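Local coordinates for monosaccharide ABC transporter substrate-binding protein, CUT2 family (Acidothermus cellulolyticus, PDB 4RU1) that probably binds carbohydrates as the solute-binding component of an ABC importer, here holding myo-inositol between its two lobes, at residues A[111-114]-A[115-118]; A[180-183]-A[184-187]. All blocks are in the same frame, centred on the assembly; numbering follows the deposited sequence.

Interaction 1. Residues A[111-114]-A[115-118]; sequences IDQW and KESG
Asp112 O comes within 3.3 Å of Glu116 OE2, two acceptors with no bond between them, while a bridging water donates to Ile111 O and accepts from Lys115 N. Farther along, Gln113 runs side by side with Glu116, both heading the same way. Gln113 CB lies 3.8 Å from Glu116 OE1, a van der Waals contact, and the amide and carboxylate planes are turned 74° apart. This short helical turn follows strand 104-107 of the sheet in the N-terminal lobe and closes in a Schellman motif at Gly118, where phi turns positive and two bonds run back into the last turn, among them Gly118 N to Lys115 O. Trp114 CG sits between its own N and carbonyl carbon (chi1 62°), which folds the indole back over the next peptide. Lys115 CB rests over the six-membered ring of Trp114, 4.0 Å from its centroid in a CH-pi contact, while Lys115 NZ reaches Gly277 O. A serine in place of Trp114 would probably leave Tyr122 without its stacking partner and the flank of Lys115 without its aromatic support. Trp114 O accepts from Ser117 OG at 2.7 Å, tilted 18° from the carbonyl plane, and weakly from Ser117 N.

Interaction 2. Residues A[180-183]-A[184-187]; sequences GADQ and PSVR
Asp182 is the N-cap of helix 183-196, accepting from Ser185 N across the first turn. The helix follows strand 172-177 in the C-terminal lobe of the periplasmic binding protein fold, so the contact marks the step from loop to helix in a beta-alpha unit. Three hydrogen bonds define the turn. In the capping bond, Ser185 N meets Asp182 OD1 at 3.2 Å from above the carboxylate plane, 65° out of it, with the N-H pointing well at the oxygen. Asp182 CG lies opposite its backbone N (chi1 -174°), and this swings the carboxylate forward over the turn, where its negative charge would probably interact favourably with the positive end of the helix dipole. The other two are backbone bonds: Val186 N to Asp182 O and Arg187 N to Gln183 O, both 3.1 Å long. The Arg187 side chain leads away and forms a salt bridge through NE to Asp220.

Van der Waals contacts fill in the rest. Pro184, which has no N-H to offer, crosses Asp182 at about a right angle, with Pro184 CD 3.2 Å from Asp182 OD1. Val186 turns back to the loop, Val186 CG2 lying 4.1 Å from Gly180 CA, and also touches Leu213 of helix 208-220. Ser185 CB sits over a face of the Asp182 carboxylate, 3.4 Å from Asp182 CG.

How the interactions relate
Interactions 1 and 2 sit on opposite sides of the chain's centre, one in each lobe; their centres are 32 Å apart and their nearest atoms about 21 Å, so they do not touch. In both, a loop after a sheet strand passes into a helix, but the ends secured differ: a Schellman motif closes the short helix 114-117, whereas an aspartate N-cap opens the longer helix 183-196. In interaction 1 the side chain of Gln113 is about 12 Å from the bound myo-inositol (INS). In interaction 2 Gly180 is about 8 Å from the bound INS. Neither stretch lines the pocket, although Gly180 is hydrogen-bonded through its backbone to Gln151, a pocket residue, which places the Gly180 end of interaction 2 one shell behind the ligand.

Interaction 1. Residues A[111-114]-A[115-118]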
loop_
_atom_site.group_PDB
_atom_site.type_symbol
_atom_site.label_atom_id
_atom_site.label_comp_id
_atom_site.label_asym_id
_atom_site.label_seq_id
_atom_site.Cartn_x
_atom_site.Cartn_y
_atom_site.Cartn_z
ATOM N N ILE A 111 3.664 2.963 -9.560
ATOM C CA ILE A 111 2.715 3.058 -10.650
ATOM C C ILE A 111 3.283 3.954 -11.807
ATOM O O ILE A 111 2.979 3.703 -12.942
ATOM C CB ILE A 111 1.339 3.581 -10.165
ATOM C CG1 ILE A 111 0.291 3.446 -11.284
ATOM C CG2 ILE A 111 1.424 5.075 -9.718
ATOM C CD1 ILE A 111 -1.113 3.714 -10.813
ATOM N N ASP A 112 4.104 4.961 -11.474
ATOM C CA ASP A 112 4.728 5.876 -12.463
ATOM C C ASP A 112 5.985 5.301 -13.171
ATOM O O ASP A 112 6.465 5.844 -14.186
ATOM C CB ASP A 112 5.139 7.184 -11.745
ATOM C CG ASP A 112 3.988 7.849 -10.969
ATOM O OD1 ASP A 112 2.846 7.937 -11.492
ATOM O OD2 ASP A 112 4.254 8.320 -9.828
ATOM N N GLN A 113 6.536 4.220 -12.640
ATOM C CA GLN A 113 7.831 3.688 -13.104
ATOM C C GLN A 113 7.832 2.264 -13.656
ATOM O O GLN A 113 8.862 1.771 -14.130
ATOM C CB GLN A 113 8.805 3.766 -11.946
ATOM C CG GLN A 113 9.070 5.178 -11.500
ATOM C CD GLN A 113 8.129 5.704 -10.450
ATOM O OE1 GLN A 113 7.396 4.938 -9.769
ATOM N NE2 GLN A 113 8.148 7.006 -10.282
ATOM N N TRP A 114 6.725 1.531 -13.566
ATOM C CA TRP A 114 6.777 0.118 -13.943
ATOM C C TRP A 114 6.959 -0.029 -15.445
ATOM O O TRP A 114 7.646 -0.931 -15.886
ATOM C CB TRP A 114 5.519 -0.676 -13.489
ATOM C CG TRP A 114 4.276 -0.193 -14.091
ATOM C CD1 TRP A 114 3.519 0.799 -13.644
ATOM C CD2 TRP A 114 3.689 -0.631 -15.337
ATOM N NE1 TRP A 114 2.481 1.030 -14.509
ATOM C CE2 TRP A 114 2.525 0.108 -15.530
ATOM C CE3 TRP A 114 3.961 -1.681 -16.218
ATOM C CZ2 TRP A 114 1.733 -0.065 -16.663
ATOM C CZ3 TRP A 114 3.212 -1.817 -17.325
ATOM C CH2 TRP A 114 2.094 -1.046 -17.538
ATOM N N LYS A 115 6.357 0.793 -16.257
ATOM C CA LYS A 115 6.363 0.550 -17.696
ATOM C C LYS A 115 7.735 0.687 -18.278
ATOM O O LYS A 115 8.146 -0.220 -19.077
ATOM C CB LYS A 115 5.395 1.521 -18.372
ATOM C CG LYS A 115 4.875 1.010 -19.665
ATOM C CD LYS A 115 3.776 1.907 -20.163
ATOM C CE LYS A 115 3.392 1.425 -21.550
ATOM N NZ LYS A 115 2.211 2.189 -22.034
ATOM N N GLU A 116 8.508 1.661 -17.812
ATOM C CA GLU A 116 9.904 1.855 -18.299
ATOM C C GLU A 116 10.760 0.620 -18.027
ATOM O O GLU A 116 11.729 0.395 -18.746
ATOM C CB GLU A 116 10.620 3.033 -17.609
ATOM C CG GLU A 116 9.917 4.362 -17.313
ATOM C CD GLU A 116 10.150 4.872 -15.872
ATOM O OE1 GLU A 116 10.928 4.251 -15.118
ATOM O OE2 GLU A 116 9.545 5.896 -15.463
ATOM N N SER A 117 10.456 -0.083 -16.936
ATOM C CA SER A 117 11.228 -1.228 -16.487
ATOM C C SER A 117 11.083 -2.449 -17.399
ATOM O O SER A 117 11.927 -3.368 -17.361
ATOM C CB SER A 117 10.894 -1.634 -15.031
ATOM O OG SER A 117 9.685 -2.391 -14.967
ATOM N N GLY A 118 10.049 -2.460 -18.260
ATOM C CA GLY A 118 9.680 -3.677 -19.040
ATOM C C GLY A 118 8.686 -4.613 -18.373
ATOM O O GLY A 118 8.332 -5.611 -18.906
HETATM O O HOH W 1 4.850 3.328 -15.344
#

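Interaction 2. Residues A[180-183]-A[184-187]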
loop_
_atom_site.group_PDB
_atom_site.type_symbol
_atom_site.label_atom_id
_atom_site.label_comp_id
_atom_site.label_asym_id
_atom_site.label_seq_id
_atom_site.Cartn_x
_atom_site.Cartn_y
_atom_site.Cartn_z
ATOM N N GLY A 180 8.095 3.546 11.486
ATOM C CA GLY A 180 6.956 2.563 11.475
ATOM C C GLY A 180 7.312 1.221 12.175
ATOM O O GLY A 180 6.411 0.509 12.734
ATOM N N ALA A 181 8.611 0.908 12.147
ATOM C CA ALA A 181 9.227 -0.197 12.885
ATOM C C ALA A 181 9.243 -0.091 14.410
ATOM O O ALA A 181 9.410 -1.109 15.112
ATOM C CB ALA A 181 10.669 -0.383 12.410
ATOM N N ASP A 182 9.115 1.127 14.935
ATOM C CA ASP A 182 9.118 1.317 16.408
ATOM C C ASP A 182 7.778 1.887 16.815
ATOM O O ASP A 182 7.624 3.125 16.870
ATOM C CB ASP A 182 10.231 2.278 16.781
ATOM C CG ASP A 182 10.421 2.448 18.295
ATOM O OD1 ASP A 182 9.526 2.181 19.101
ATOM O OD2 ASP A 182 11.518 2.945 18.630
ATOM N N GLN A 183 6.765 1.044 16.977
ATOM C CA GLN A 183 5.427 1.525 17.286
ATOM C C GLN A 183 5.304 2.464 18.490
ATOM O O GLN A 183 4.654 3.513 18.372
ATOM C CB GLN A 183 4.381 0.403 17.273
ATOM C CG GLN A 183 4.062 -0.117 15.893
ATOM C CD GLN A 183 2.983 -1.186 15.918
ATOM O OE1 GLN A 183 2.724 -1.798 16.969
ATOM N NE2 GLN A 183 2.388 -1.456 14.770
ATOM N N PRO A 184 5.989 2.191 19.620
ATOM C CA PRO A 184 5.830 3.065 20.777
ATOM C C PRO A 184 6.357 4.486 20.476
ATOM O O PRO A 184 5.732 5.451 20.868
ATOM C CB PRO A 184 6.635 2.340 21.857
ATOM C CG PRO A 184 6.565 0.898 21.482
ATOM C CD PRO A 184 6.692 0.957 19.965
ATOM N N SER A 185 7.442 4.584 19.714
ATOM C CA SER A 185 7.948 5.869 19.247
ATOM C C SER A 185 6.967 6.583 18.313
ATOM O O SER A 185 6.888 7.790 18.323
ATOM C CB SER A 185 9.260 5.665 18.473
ATOM O OG SER A 185 9.780 6.855 17.982
ATOM N N VAL A 186 6.286 5.849 17.438
ATOM C CA VAL A 186 5.292 6.459 16.561
ATOM C C VAL A 186 4.240 7.194 17.410
ATOM O O VAL A 186 3.875 8.357 17.226
ATOM C CB VAL A 186 4.597 5.447 15.621
ATOM C CG1 VAL A 186 3.453 6.108 14.826
ATOM C CG2 VAL A 186 5.568 4.780 14.658
ATOM N N ARG A 187 3.761 6.489 18.395
ATOM C CA ARG A 187 2.772 7.032 19.284
ATOM C C ARG A 187 3.185 8.344 20.030
ATOM O O ARG A 187 2.451 9.337 20.008
ATOM C CB ARG A 187 2.344 6.011 20.317
ATOM C CG ARG A 187 1.158 6.401 21.121
ATOM C CD ARG A 187 0.734 5.276 22.079
ATOM N NE ARG A 187 -0.147 5.708 23.142
ATOM C CZ ARG A 187 -0.988 4.917 23.829
ATOM N NH1 ARG A 187 -1.142 3.605 23.564
ATOM N NH2 ARG A 187 -1.657 5.453 24.835
#